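Local coordinates for peroxisomal fatty acid beta-oxidation multifunctional protein MFP2 (Arabidopsis thaliana, PDB 2WTB) that carries out enoyl-CoA hydratase and 3-hydroxyacyl-CoA dehydrogenase steps of peroxisomal fatty acid beta-oxidation during seed germination, at residues F290-G295 with L654-I659; R641-A644 with K650-D653; A705-K710 with L714-K719. All coordinates share one frame; numbering follows the deposited sequence.

Contact 1: residues F290-G295 with L654-I659; sequences FFSQRG and LDIAGI
Beside Ile656, whose side chain touches Ser292 and Gln293, the carboxylate oxygen OD1 of Asp655 is gripped by two backbone N-H groups, those of Met672 and Phe673 at the start of helix 671-678. The contact is a helix-helix packing that joins distant parts of the chain: helix 281-294, probably the linker helix that connects the hydratase and dehydrogenase halves in related multifunctional enzymes, lies against helix 651-662 of the C-terminal region. Their backbones come closest at Gln293 and Ile656, with CA atoms 6.3 Å apart. No hydrogen bond crosses the interface. Ile656 does most of the touching: bent at its end (chi2 51°), it lays CD1 against Ser292 CB at 3.2 Å, a separation short enough for two carbons that its exact value is doubtful. Ser292 meets this methyl with CB, while its OG, beside the backbone N (chi1 -68°), is bonded to the carbonyl oxygen of His288 within its own helix. Gln293 meets the isoleucine mainly through its backbone, with N 3.5 Å from Ile656 CD1, while its amide oxygen OE1 is bonded to Thr486 OG1. The methylene of Ile656 completes the contact, CG1 lying 3.7 Å from Gln293 CA.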
loop_
_atom_site.group_PDB
_atom_site.type_symbol
_atom_site.label_atom_id
_atom_site.label_comp_id
_atom_site.label_asym_id
_atom_site.label_seq_id
_atom_site.Cartn_x
_atom_site.Cartn_y
_atom_site.Cartn_z
ATOM N N PHE A 290 7.293 -2.757 -0.987
ATOM C CA PHE A 290 7.548 -1.329 -0.858
ATOM C C PHE A 290 8.057 -0.734 -2.170
ATOM O O PHE A 290 7.510 0.252 -2.666
ATOM C CB PHE A 290 8.544 -1.066 0.273
ATOM C CG PHE A 290 9.118 0.323 0.268
ATOM C CD1 PHE A 290 8.369 1.399 0.720
ATOM C CD2 PHE A 290 10.409 0.552 -0.184
ATOM C CE1 PHE A 290 8.896 2.676 0.720
ATOM C CE2 PHE A 290 10.940 1.828 -0.187
ATOM C CZ PHE A 290 10.182 2.890 0.266
ATOM N N PHE A 291 9.100 -1.336 -2.730
ATOM C CA PHE A 291 9.679 -0.853 -3.980
ATOM C C PHE A 291 8.750 -1.076 -5.173
ATOM O O PHE A 291 8.580 -0.188 -6.013
ATOM C CB PHE A 291 11.034 -1.515 -4.235
ATOM C CG PHE A 291 12.097 -1.109 -3.259
ATOM C CD1 PHE A 291 12.866 0.020 -3.485
ATOM C CD2 PHE A 291 12.328 -1.851 -2.116
ATOM C CE1 PHE A 291 13.845 0.398 -2.588
ATOM C CE2 PHE A 291 13.308 -1.479 -1.216
ATOM C CZ PHE A 291 14.067 -0.352 -1.453
ATOM N N SER A 292 8.156 -2.264 -5.241
ATOM C CA SER A 292 7.249 -2.618 -6.325
ATOM C C SER A 292 6.065 -1.663 -6.400
ATOM O O SER A 292 5.567 -1.364 -7.486
ATOM C CB SER A 292 6.757 -4.059 -6.171
ATOM O OG SER A 292 7.810 -4.981 -6.382
ATOM N N GLN A 293 5.616 -1.193 -5.241
ATOM C CA GLN A 293 4.587 -0.162 -5.184
ATOM C C GLN A 293 5.021 1.068 -5.980
ATOM O O GLN A 293 4.217 1.695 -6.675
ATOM C CB GLN A 293 4.317 0.231 -3.732
ATOM C CG GLN A 293 3.784 1.642 -3.560
ATOM C CD GLN A 293 2.404 1.818 -4.155
ATOM O OE1 GLN A 293 2.095 2.858 -4.737
ATOM N NE2 GLN A 293 1.567 0.798 -4.017
ATOM N N ARG A 294 6.302 1.402 -5.875
ATOM C CA ARG A 294 6.850 2.585 -6.522
ATOM C C ARG A 294 7.021 2.420 -8.030
ATOM O O ARG A 294 6.833 3.371 -8.790
ATOM C CB ARG A 294 8.199 2.940 -5.902
ATOM C CG ARG A 294 8.117 3.545 -4.521
ATOM C CD ARG A 294 9.486 4.030 -4.087
ATOM N NE ARG A 294 9.426 4.892 -2.912
ATOM C CZ ARG A 294 10.414 5.692 -2.531
ATOM N NH1 ARG A 294 11.535 5.740 -3.237
ATOM N NH2 ARG A 294 10.283 6.447 -1.448
ATOM N N GLY A 295 7.383 1.214 -8.456
ATOM C CA GLY A 295 7.776 0.980 -9.834
ATOM C C GLY A 295 6.655 0.726 -10.821
ATOM O O GLY A 295 6.912 0.424 -11.986
ATOM N N LEU A 654 2.432 -7.386 -11.235
ATOM C CA LEU A 654 1.481 -8.440 -10.907
ATOM C C LEU A 654 1.370 -8.626 -9.393
ATOM O O LEU A 654 0.284 -8.872 -8.866
ATOM C CB LEU A 654 1.888 -9.753 -11.572
ATOM C CG LEU A 654 1.751 -9.803 -13.095
ATOM C CD1 LEU A 654 1.995 -11.216 -13.597
ATOM C CD2 LEU A 654 0.379 -9.309 -13.522
ATOM N N ASP A 655 2.500 -8.501 -8.702
ATOM C CA ASP A 655 2.528 -8.606 -7.246
ATOM C C ASP A 655 1.617 -7.565 -6.607
ATOM O O ASP A 655 0.686 -7.912 -5.878
ATOM C CB ASP A 655 3.958 -8.452 -6.722
ATOM C CG ASP A 655 4.846 -9.623 -7.098
ATOM O OD1 ASP A 655 4.315 -10.739 -7.271
ATOM O OD2 ASP A 655 6.076 -9.432 -7.215
ATOM N N ILE A 656 1.889 -6.292 -6.885
ATOM C CA ILE A 656 1.073 -5.197 -6.368
ATOM C C ILE A 656 -0.393 -5.365 -6.752
ATOM O O ILE A 656 -1.289 -5.079 -5.956
ATOM C CB ILE A 656 1.582 -3.816 -6.855
ATOM C CG1 ILE A 656 2.517 -3.193 -5.819
ATOM C CG2 ILE A 656 0.421 -2.865 -7.086
ATOM C CD1 ILE A 656 3.617 -4.104 -5.359
ATOM N N ALA A 657 -0.636 -5.839 -7.969
ATOM C CA ALA A 657 -2.000 -6.008 -8.455
ATOM C C ALA A 657 -2.782 -6.993 -7.594
ATOM O O ALA A 657 -3.832 -6.657 -7.052
ATOM C CB ALA A 657 -2.002 -6.443 -9.914
ATOM N N GLY A 658 -2.262 -8.211 -7.471
ATOM C CA GLY A 658 -2.895 -9.223 -6.648
ATOM C C GLY A 658 -3.032 -8.754 -5.215
ATOM O O GLY A 658 -4.072 -8.935 -4.583
ATOM N N ILE A 659 -1.972 -8.138 -4.703
ATOM C CA ILE A 659 -1.962 -7.626 -3.338
ATOM C C ILE A 659 -3.041 -6.575 -3.114
ATOM O O ILE A 659 -3.833 -6.673 -2.180
ATOM C CB ILE A 659 -0.596 -7.003 -2.988
ATOM C CG1 ILE A 659 0.435 -8.098 -2.708
ATOM C CG2 ILE A 659 -0.723 -6.065 -1.794
ATOM C CD1 ILE A 659 1.830 -7.572 -2.454
#

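Contact 2: residues R641-A644 with K650-D653; sequences RVFA and KAAD
The ring of Phe643 stands against the first turn of helix 651-662, with the CA of Ala651 over one of its faces, 4.1 Å above the plane and offset toward the rim. With CG anti to the backbone N (chi1 -180°), the phenylalanine reaches out from the last turn of helix 624-644. Its CE1 carbon makes the nearest approaches, 3.4 Å from Ala651 N and 3.7 Å from Lys650 CA. The methyl group is a more distant apolar neighbour, Ala651 CB lying 4.3 Å from Phe643 CZ. Across the contact the ring therefore meets mainly backbone. With an alanine at Phe643 the ring would be gone, and a gap would probably open beside Lys650 CA and the N and CA of Ala651. The CB of Lys650, at the N-cap position, points away from 641-644. Its NZ forms a salt bridge with Asp653 OD2 at 3.2 Å, arriving from above the carboxylate plane, and also bonds to the carbonyl oxygens of Gly295 and Lys298. The backbone closes the same turn, Asp653 N donating to Lys650 O at 2.9 Å. Beyond the ring, Leu654 of the second helix packs on both Phe643 and Val642. Together these contacts form a helix-loop-helix unit in the C-terminal region, in which an aromatic residue near the end of one helix packs against the beginning of the next across a short loop.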
loop_
_atom_site.group_PDB
_atom_site.type_symbol
_atom_site.label_atom_id
_atom_site.label_comp_id
_atom_site.label_asym_id
_atom_site.label_seq_id
_atom_site.Cartn_x
_atom_site.Cartn_y
_atom_site.Cartn_z
ATOM N N ARG A 641 0.988 -16.542 -17.700
ATOM C CA ARG A 641 0.413 -16.285 -19.014
ATOM C C ARG A 641 0.329 -14.778 -19.236
ATOM O O ARG A 641 0.748 -14.263 -20.275
ATOM C CB ARG A 641 -0.983 -16.898 -19.122
ATOM C CG ARG A 641 -1.027 -18.414 -19.020
ATOM C CD ARG A 641 -2.412 -18.939 -19.382
ATOM N NE ARG A 641 -2.460 -20.397 -19.454
ATOM C CZ ARG A 641 -2.859 -21.181 -18.458
ATOM N NH1 ARG A 641 -3.242 -20.647 -17.305
ATOM N NH2 ARG A 641 -2.873 -22.499 -18.611
ATOM N N VAL A 642 -0.212 -14.078 -18.245
ATOM C CA VAL A 642 -0.328 -12.627 -18.298
ATOM C C VAL A 642 1.036 -11.964 -18.448
ATOM O O VAL A 642 1.203 -11.037 -19.240
ATOM C CB VAL A 642 -1.025 -12.076 -17.039
ATOM C CG1 VAL A 642 -0.751 -10.588 -16.880
ATOM C CG2 VAL A 642 -2.517 -12.350 -17.100
ATOM N N PHE A 643 2.010 -12.445 -17.685
ATOM C CA PHE A 643 3.350 -11.875 -17.709
ATOM C C PHE A 643 4.068 -12.169 -19.022
ATOM O O PHE A 643 4.755 -11.309 -19.574
ATOM C CB PHE A 643 4.170 -12.399 -16.532
ATOM C CG PHE A 643 5.566 -11.860 -16.480
ATOM C CD1 PHE A 643 5.799 -10.499 -16.577
ATOM C CD2 PHE A 643 6.644 -12.710 -16.322
ATOM C CE1 PHE A 643 7.083 -9.996 -16.527
ATOM C CE2 PHE A 643 7.930 -12.213 -16.268
ATOM C CZ PHE A 643 8.149 -10.854 -16.371
ATOM N N ALA A 644 3.904 -13.390 -19.516
ATOM C CA ALA A 644 4.557 -13.814 -20.747
ATOM C C ALA A 644 3.965 -13.109 -21.961
ATOM O O ALA A 644 4.693 -12.648 -22.838
ATOM C CB ALA A 644 4.450 -15.317 -20.907
ATOM N N LYS A 650 5.899 -5.875 -15.930
ATOM C CA LYS A 650 6.918 -6.532 -15.127
ATOM C C LYS A 650 6.273 -7.339 -14.006
ATOM O O LYS A 650 5.181 -7.007 -13.541
ATOM C CB LYS A 650 7.871 -5.491 -14.543
ATOM C CG LYS A 650 7.209 -4.532 -13.570
ATOM C CD LYS A 650 8.167 -3.440 -13.123
ATOM C CE LYS A 650 8.214 -2.295 -14.125
ATOM N NZ LYS A 650 6.936 -1.527 -14.143
ATOM N N ALA A 651 6.951 -8.398 -13.577
ATOM C CA ALA A 651 6.426 -9.270 -12.534
ATOM C C ALA A 651 5.973 -8.478 -11.307
ATOM O O ALA A 651 4.909 -8.743 -10.747
ATOM C CB ALA A 651 7.467 -10.310 -12.141
ATOM N N ALA A 652 6.781 -7.501 -10.902
ATOM C CA ALA A 652 6.501 -6.726 -9.698
ATOM C C ALA A 652 5.161 -5.996 -9.773
ATOM O O ALA A 652 4.582 -5.649 -8.743
ATOM C CB ALA A 652 7.629 -5.745 -9.421
ATOM N N ASP A 653 4.676 -5.762 -10.987
ATOM C CA ASP A 653 3.365 -5.144 -11.167
ATOM C C ASP A 653 2.248 -6.132 -10.831
ATOM O O ASP A 653 1.244 -5.766 -10.218
ATOM C CB ASP A 653 3.196 -4.609 -12.588
ATOM C CG ASP A 653 3.900 -3.274 -12.802
ATOM O OD1 ASP A 653 4.290 -2.629 -11.804
ATOM O OD2 ASP A 653 4.054 -2.868 -13.974
#

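Contact 3: residues A705-K710 with L714-K719; sequences AERGSK and LSAPVK
Arg707 reaches from helix 702-710 to the chain that follows it, and its hydrogen bonds carry most of the contact. The guanidinium grips the carbonyl oxygen of Ala716 end-on with two nitrogens: NH1 donates to Ala716 O at 2.8 Å with an N-H...O angle of 147°, and NH2 donates to Ala716 O at 2.9 Å with an angle of 143°. The oxygen lies in the guanidinium plane, but both donors come from the same face of the carbonyl, NH2 well above it. A weak bond from NH2 to Pro717 O, 3.0 Å long, extends the grip to the next peptide. Leu714 O is also near, yet its angle to NH1 is too poor for a hydrogen bond. The methyl group of Ala716 is a van der Waals neighbour of the same group, CB lying 3.6 Å from Arg707 NH1. On the loop side, Asp676 accepts from backbone N-H groups, with OD2 from Leu714 and OD1 from Ser715. Apolar contact is made by the stem of the arginine, extended from CG to NE. It crosses the leucine side chain obliquely, with Leu714 CD2 3.7 Å from Arg707 CB and 4.0 Å from Arg707 CD. The contact thus joins an arginine of the last helix to the carbonyls of the irregular C-terminal tail, shortly before the inferred microbody targeting signal, Ser723-Arg724-Leu725.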
loop_
_atom_site.group_PDB
_atom_site.type_symbol
_atom_site.label_atom_id
_atom_site.label_comp_id
_atom_site.label_asym_id
_atom_site.label_seq_id
_atom_site.Cartn_x
_atom_site.Cartn_y
_atom_site.Cartn_z
ATOM N N ALA A 705 6.210 -23.930 -17.709
ATOM C CA ALA A 705 6.831 -25.226 -17.947
ATOM C C ALA A 705 8.301 -25.090 -18.333
ATOM O O ALA A 705 9.170 -25.727 -17.739
ATOM C CB ALA A 705 6.067 -25.992 -19.019
ATOM N N GLU A 706 8.571 -24.251 -19.328
ATOM C CA GLU A 706 9.926 -24.085 -19.841
ATOM C C GLU A 706 10.866 -23.554 -18.760
ATOM O O GLU A 706 12.034 -23.939 -18.698
ATOM C CB GLU A 706 9.925 -23.149 -21.052
ATOM C CG GLU A 706 10.814 -23.608 -22.201
ATOM C CD GLU A 706 12.292 -23.586 -21.858
ATOM O OE1 GLU A 706 12.706 -22.721 -21.058
ATOM O OE2 GLU A 706 13.039 -24.430 -22.398
ATOM N N ARG A 707 10.351 -22.675 -17.906
ATOM C CA ARG A 707 11.154 -22.096 -16.834
ATOM C C ARG A 707 11.262 -23.021 -15.627
ATOM O O ARG A 707 12.295 -23.061 -14.958
ATOM C CB ARG A 707 10.592 -20.742 -16.401
ATOM C CG ARG A 707 10.889 -19.614 -17.368
ATOM C CD ARG A 707 10.686 -18.258 -16.712
ATOM N NE ARG A 707 11.133 -17.166 -17.573
ATOM C CZ ARG A 707 11.200 -15.897 -17.191
ATOM N NH1 ARG A 707 10.847 -15.557 -15.960
ATOM N NH2 ARG A 707 11.618 -14.967 -18.037
ATOM N N GLY A 708 10.191 -23.757 -15.351
ATOM C CA GLY A 708 10.152 -24.650 -14.208
ATOM C C GLY A 708 11.159 -25.779 -14.308
ATOM O O GLY A 708 11.812 -26.132 -13.326
ATOM N N SER A 709 11.285 -26.348 -15.502
ATOM C CA SER A 709 12.209 -27.449 -15.732
ATOM C C SER A 709 13.651 -27.031 -15.470
ATOM O O SER A 709 14.427 -27.780 -14.877
ATOM C CB SER A 709 12.066 -27.970 -17.161
ATOM O OG SER A 709 10.732 -28.368 -17.420
ATOM N N LYS A 710 14.004 -25.829 -15.916
ATOM C CA LYS A 710 15.358 -25.315 -15.740
ATOM C C LYS A 710 15.570 -24.787 -14.324
ATOM O O LYS A 710 16.688 -24.437 -13.943
ATOM C CB LYS A 710 15.646 -24.214 -16.763
ATOM C CG LYS A 710 15.433 -24.637 -18.206
ATOM N N LEU A 714 10.741 -17.181 -12.155
ATOM C CA LEU A 714 9.609 -16.833 -13.005
ATOM C C LEU A 714 9.462 -15.323 -13.163
ATOM O O LEU A 714 8.951 -14.842 -14.174
ATOM C CB LEU A 714 8.313 -17.420 -12.440
ATOM C CG LEU A 714 8.225 -18.943 -12.332
ATOM C CD1 LEU A 714 6.900 -19.360 -11.711
ATOM C CD2 LEU A 714 8.409 -19.590 -13.695
ATOM N N SER A 715 9.907 -14.581 -12.156
ATOM C CA SER A 715 9.761 -13.131 -12.155
ATOM C C SER A 715 10.798 -12.466 -13.052
ATOM O O SER A 715 10.721 -11.268 -13.322
ATOM C CB SER A 715 9.859 -12.582 -10.728
ATOM O OG SER A 715 8.760 -13.011 -9.943
ATOM N N ALA A 716 11.766 -13.253 -13.509
ATOM C CA ALA A 716 12.798 -12.753 -14.408
ATOM C C ALA A 716 12.168 -12.188 -15.677
ATOM O O ALA A 716 11.191 -12.740 -16.186
ATOM C CB ALA A 716 13.786 -13.857 -14.749
ATOM N N PRO A 717 12.726 -11.081 -16.186
ATOM C CA PRO A 717 12.212 -10.404 -17.380
ATOM C C PRO A 717 12.044 -11.361 -18.551
ATOM O O PRO A 717 12.831 -12.295 -18.703
ATOM C CB PRO A 717 13.305 -9.378 -17.691
ATOM C CG PRO A 717 13.919 -9.085 -16.368
ATOM C CD PRO A 717 13.897 -10.388 -15.621
ATOM N N VAL A 718 11.022 -11.123 -19.366
ATOM C CA VAL A 718 10.758 -11.958 -20.528
ATOM C C VAL A 718 11.784 -11.692 -21.625
ATOM O O VAL A 718 12.070 -10.541 -21.953
ATOM C CB VAL A 718 9.344 -11.713 -21.078
ATOM C CG1 VAL A 718 9.088 -12.586 -22.294
ATOM C CG2 VAL A 718 8.306 -11.973 -19.994
ATOM N N LYS A 719 12.340 -12.762 -22.182
ATOM C CA LYS A 719 13.340 -12.643 -23.237
ATOM C C LYS A 719 12.980 -13.510 -24.438
ATOM O O LYS A 719 11.849 -13.478 -24.922
ATOM C CB LYS A 719 14.727 -13.022 -22.709
#

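The three contacts run outward from the middle of the chain. Contacts 1 and 2 are buried and share helix 651-662, which contact 1 joins to helix 281-294 and contact 2 to helix 624-644; the two also touch where Ser292 packs on Ala652. Contact 3 lies at the surface and uses a different helix, but its tail packs on contact 2, with Phe643 CE2 3.3 Å from Ala716 O and Ala651 CB 3.6 Å from Ser715 CB. The chemistry changes accordingly: in both buried interfaces a hydrophobic side chain makes van der Waals contact with backbone and small side-chain groups, without hydrogen bonds across them, whereas the peripheral one depends on a charged side chain binding backbone carbonyls.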